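Local structure of uncharacterized protein (Bacteroides thetaiotaomicron VPI-5482, 3KNY) at residues Tyr91-Thr103 and Ala123-His135. The protein is of unknown function, a two-domain protein of the BT_3535-like family that is probably a lipoprotein. Sequence-based numbering, arbitrary orientation.
Sequences YEGFLNIADEDGT and AEYKTNGCTLYTH
Bends at chi2 (-147°) and chi3 (-76°) fold the Lys-126 chain over toward the 99-102 loop, and a chi1 of -72° sets the Asn-96 amide beside its own backbone N, reaching for Gly-129. Lys-126 NZ donates to Asp-99 O at 2.7 Å, meeting the carbonyl nearly end-on, while the aliphatic part of its chain runs past Asp-101 O. The ammonium also forms a salt bridge with the C-terminal carboxylate of Pro-218. With an alanine here, Asp-99 O and the carboxylate would probably both lose this charged partner, and the loop one of its ties to the strand. Asn-96 ND2 lies 2.6 Å from Gly-129 O, a weak, bent bond, and passes beside Cys-130. Between these polar links, Ala-98 CB rests 3.6 Å from Asn-128 CG. Strands 93-97 and 124-134 belong to different beta-sheets, a mixed one and a three-stranded antiparallel one; side chains of 93-97 reach across to the backbone of 124-134, with no backbone hydrogen bonds between these roughly antiparallel strands, their axes 7.9 Å apart. Leu-132 and Tyr-133 form a classic beta bulge against strand 140-149, and Leu-132 O comes 3.3 Å from Phe-94 CE2, oblique to the ring. Tyr-24 also meets this ring. Near the far end, where the loop is poorly ordered, a single backbone bond joins the segments: Tyr-125 N donates to Thr-103 O at 3.2 Å, from above the carbonyl plane.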
# COMPACT_ATOMS: atom_id res chain seq x y z
N TYR A 91 -2.14 2.14 13.83
CA TYR A 91 -2.37 1.65 12.48
C TYR A 91 -1.90 2.69 11.48
O TYR A 91 -2.30 3.84 11.58
CB TYR A 91 -3.85 1.42 12.23
CG TYR A 91 -4.15 1.05 10.80
CD1 TYR A 91 -3.82 -0.21 10.30
CD2 TYR A 91 -4.74 1.95 9.93
CE1 TYR A 91 -4.09 -0.54 9.00
CE2 TYR A 91 -5.00 1.63 8.63
CZ TYR A 91 -4.69 0.37 8.16
OH TYR A 91 -4.96 0.04 6.85
N GLU A 92 -1.09 2.28 10.51
CA GLU A 92 -0.45 3.16 9.52
C GLU A 92 -1.23 3.23 8.21
O GLU A 92 -1.54 4.31 7.71
CB GLU A 92 0.95 2.62 9.19
CG GLU A 92 1.99 2.94 10.22
CD GLU A 92 2.56 4.31 10.03
OE1 GLU A 92 3.49 4.49 9.19
OE2 GLU A 92 2.06 5.21 10.73
N GLY A 93 -1.48 2.05 7.63
CA GLY A 93 -2.19 1.92 6.37
C GLY A 93 -1.73 0.67 5.64
O GLY A 93 -1.24 -0.27 6.26
N PHE A 94 -1.88 0.66 4.33
CA PHE A 94 -1.41 -0.45 3.51
C PHE A 94 0.09 -0.35 3.23
O PHE A 94 0.68 0.72 3.43
CB PHE A 94 -2.18 -0.46 2.21
CG PHE A 94 -3.66 -0.53 2.41
CD1 PHE A 94 -4.24 -1.69 2.89
CD2 PHE A 94 -4.48 0.56 2.12
CE1 PHE A 94 -5.61 -1.78 3.08
CE2 PHE A 94 -5.87 0.48 2.30
CZ PHE A 94 -6.43 -0.70 2.78
N LEU A 95 0.70 -1.48 2.83
CA LEU A 95 2.12 -1.55 2.45
C LEU A 95 2.33 -2.46 1.24
O LEU A 95 1.79 -3.55 1.20
CB LEU A 95 2.97 -2.05 3.62
CG LEU A 95 4.49 -2.07 3.45
CD1 LEU A 95 5.00 -0.65 3.32
CD2 LEU A 95 5.18 -2.80 4.63
N ASN A 96 3.07 -1.97 0.24
CA ASN A 96 3.52 -2.73 -0.93
C ASN A 96 5.01 -2.68 -0.95
O ASN A 96 5.61 -1.70 -0.50
CB ASN A 96 3.16 -2.09 -2.26
CG ASN A 96 1.73 -2.16 -2.56
OD1 ASN A 96 1.02 -3.04 -2.11
ND2 ASN A 96 1.27 -1.22 -3.34
N ILE A 97 5.60 -3.71 -1.54
CA ILE A 97 7.03 -3.79 -1.72
C ILE A 97 7.23 -3.75 -3.22
O ILE A 97 6.76 -4.64 -3.94
CB ILE A 97 7.56 -5.08 -1.12
CG1 ILE A 97 6.87 -5.38 0.23
CG2 ILE A 97 9.09 -5.02 -1.02
CD1 ILE A 97 7.12 -4.38 1.29
N ALA A 98 7.88 -2.69 -3.71
CA ALA A 98 8.08 -2.52 -5.14
C ALA A 98 9.01 -3.61 -5.65
O ALA A 98 9.80 -4.18 -4.89
CB ALA A 98 8.66 -1.17 -5.44
N ASP A 99 8.89 -3.91 -6.94
CA ASP A 99 9.77 -4.87 -7.58
C ASP A 99 11.17 -4.27 -7.73
O ASP A 99 11.39 -3.07 -7.50
CB ASP A 99 9.24 -5.24 -8.96
CG ASP A 99 8.05 -6.17 -8.90
OD1 ASP A 99 8.11 -7.21 -8.21
OD2 ASP A 99 7.04 -5.86 -9.58
N GLU A 100 12.12 -5.11 -8.13
CA GLU A 100 13.48 -4.66 -8.40
C GLU A 100 13.53 -4.00 -9.80
O GLU A 100 14.44 -3.21 -10.06
CB GLU A 100 14.48 -5.82 -8.25
CG GLU A 100 15.88 -5.42 -7.72
CD GLU A 100 16.79 -6.61 -7.38
OE1 GLU A 100 16.31 -7.76 -7.32
OE2 GLU A 100 18.00 -6.40 -7.13
N ASP A 101 12.55 -4.31 -10.67
CA ASP A 101 12.46 -3.72 -12.03
C ASP A 101 12.86 -2.24 -11.98
O ASP A 101 12.26 -1.48 -11.24
CB ASP A 101 11.07 -3.92 -12.72
CG ASP A 101 9.87 -3.35 -11.91
OD1 ASP A 101 9.84 -2.16 -11.53
OD2 ASP A 101 8.89 -4.11 -11.71
N GLY A 102 13.88 -1.84 -12.72
CA GLY A 102 14.43 -0.48 -12.62
C GLY A 102 14.33 0.33 -13.91
O GLY A 102 13.22 0.50 -14.44
N THR A 103 15.49 0.82 -14.36
CA THR A 103 15.74 1.63 -15.61
C THR A 103 16.89 2.60 -15.35
O THR A 103 17.18 2.93 -14.20
CB THR A 103 14.50 2.43 -16.19
OG1 THR A 103 13.71 1.58 -17.04
CG2 THR A 103 14.96 3.63 -17.03
N ALA A 123 21.84 5.28 -9.37
CA ALA A 123 20.45 5.72 -9.17
C ALA A 123 19.51 5.20 -10.27
O ALA A 123 19.79 5.36 -11.45
CB ALA A 123 20.37 7.25 -9.06
N GLU A 124 18.37 4.62 -9.87
CA GLU A 124 17.43 3.90 -10.79
C GLU A 124 16.04 4.56 -10.90
O GLU A 124 15.63 5.28 -10.03
CB GLU A 124 17.29 2.42 -10.37
CG GLU A 124 17.80 2.09 -8.95
CD GLU A 124 17.33 0.74 -8.44
OE1 GLU A 124 16.77 -0.06 -9.23
OE2 GLU A 124 17.50 0.50 -7.22
N TYR A 125 15.34 4.27 -11.99
CA TYR A 125 14.07 4.92 -12.32
C TYR A 125 12.89 3.95 -12.31
O TYR A 125 12.73 3.16 -13.25
CB TYR A 125 14.17 5.56 -13.71
CG TYR A 125 14.53 7.03 -13.68
CD1 TYR A 125 13.59 7.97 -13.22
CD2 TYR A 125 15.79 7.48 -14.12
CE1 TYR A 125 13.90 9.33 -13.19
CE2 TYR A 125 16.11 8.84 -14.09
CZ TYR A 125 15.16 9.76 -13.62
OH TYR A 125 15.45 11.11 -13.59
N LYS A 126 12.03 4.04 -11.30
CA LYS A 126 11.00 3.03 -11.07
C LYS A 126 9.56 3.56 -10.96
O LYS A 126 9.34 4.67 -10.51
CB LYS A 126 11.32 2.26 -9.78
CG LYS A 126 12.79 1.84 -9.60
CD LYS A 126 12.97 0.50 -8.86
CE LYS A 126 12.76 0.59 -7.37
NZ LYS A 126 12.65 -0.78 -6.75
N THR A 127 8.60 2.73 -11.36
CA THR A 127 7.19 2.94 -11.07
C THR A 127 6.69 1.93 -10.05
O THR A 127 7.09 0.79 -10.07
CB THR A 127 6.32 2.79 -12.32
OG1 THR A 127 6.90 3.54 -13.38
CG2 THR A 127 4.93 3.33 -12.07
N ASN A 128 5.83 2.36 -9.15
CA ASN A 128 5.18 1.47 -8.22
C ASN A 128 3.79 2.03 -8.00
O ASN A 128 3.50 3.15 -8.36
CB ASN A 128 5.97 1.34 -6.90
CG ASN A 128 5.43 0.22 -5.95
OD1 ASN A 128 5.37 0.40 -4.73
ND2 ASN A 128 5.04 -0.92 -6.52
N GLY A 129 2.92 1.24 -7.43
CA GLY A 129 1.52 1.58 -7.38
C GLY A 129 0.91 0.95 -6.17
O GLY A 129 1.56 0.24 -5.44
N CYS A 130 -0.37 1.15 -5.99
CA CYS A 130 -0.93 0.93 -4.69
C CYS A 130 -2.45 1.02 -4.71
O CYS A 130 -2.99 2.00 -5.19
CB CYS A 130 -0.38 2.07 -3.89
SG CYS A 130 -0.75 1.80 -2.38
N THR A 131 -3.17 0.03 -4.21
CA THR A 131 -4.62 0.12 -4.25
C THR A 131 -5.06 0.66 -2.93
O THR A 131 -4.91 -0.00 -1.92
CB THR A 131 -5.28 -1.22 -4.51
OG1 THR A 131 -4.89 -1.64 -5.81
CG2 THR A 131 -6.79 -1.10 -4.44
N LEU A 132 -5.60 1.87 -2.95
CA LEU A 132 -5.95 2.56 -1.72
C LEU A 132 -7.30 2.13 -1.21
O LEU A 132 -7.54 2.19 -0.01
CB LEU A 132 -5.95 4.07 -1.90
CG LEU A 132 -4.59 4.72 -2.10
CD1 LEU A 132 -4.79 6.22 -2.31
CD2 LEU A 132 -3.68 4.42 -0.89
N TYR A 133 -8.18 1.69 -2.11
CA TYR A 133 -9.54 1.37 -1.72
C TYR A 133 -10.23 0.55 -2.79
O TYR A 133 -9.96 0.73 -3.97
CB TYR A 133 -10.33 2.65 -1.43
CG TYR A 133 -11.82 2.44 -1.29
CD1 TYR A 133 -12.36 1.92 -0.14
CD2 TYR A 133 -12.69 2.74 -2.33
CE1 TYR A 133 -13.72 1.72 -0.01
CE2 TYR A 133 -14.05 2.54 -2.21
CZ TYR A 133 -14.56 2.03 -1.05
OH TYR A 133 -15.90 1.81 -0.92
N THR A 134 -11.10 -0.37 -2.36
CA THR A 134 -11.89 -1.20 -3.29
C THR A 134 -13.28 -1.35 -2.75
O THR A 134 -13.46 -1.86 -1.68
CB THR A 134 -11.31 -2.61 -3.48
OG1 THR A 134 -9.95 -2.51 -3.91
CG2 THR A 134 -12.10 -3.33 -4.50
N HIS A 135 -14.26 -0.88 -3.49
CA HIS A 135 -15.64 -0.98 -3.03
C HIS A 135 -16.07 -2.44 -3.23
O HIS A 135 -15.59 -3.12 -4.15
CB HIS A 135 -16.56 -0.02 -3.79
CG HIS A 135 -17.92 0.11 -3.18
ND1 HIS A 135 -18.90 -0.84 -3.33
CD2 HIS A 135 -18.46 1.09 -2.41
CE1 HIS A 135 -19.98 -0.47 -2.67
NE2 HIS A 135 -19.74 0.70 -2.10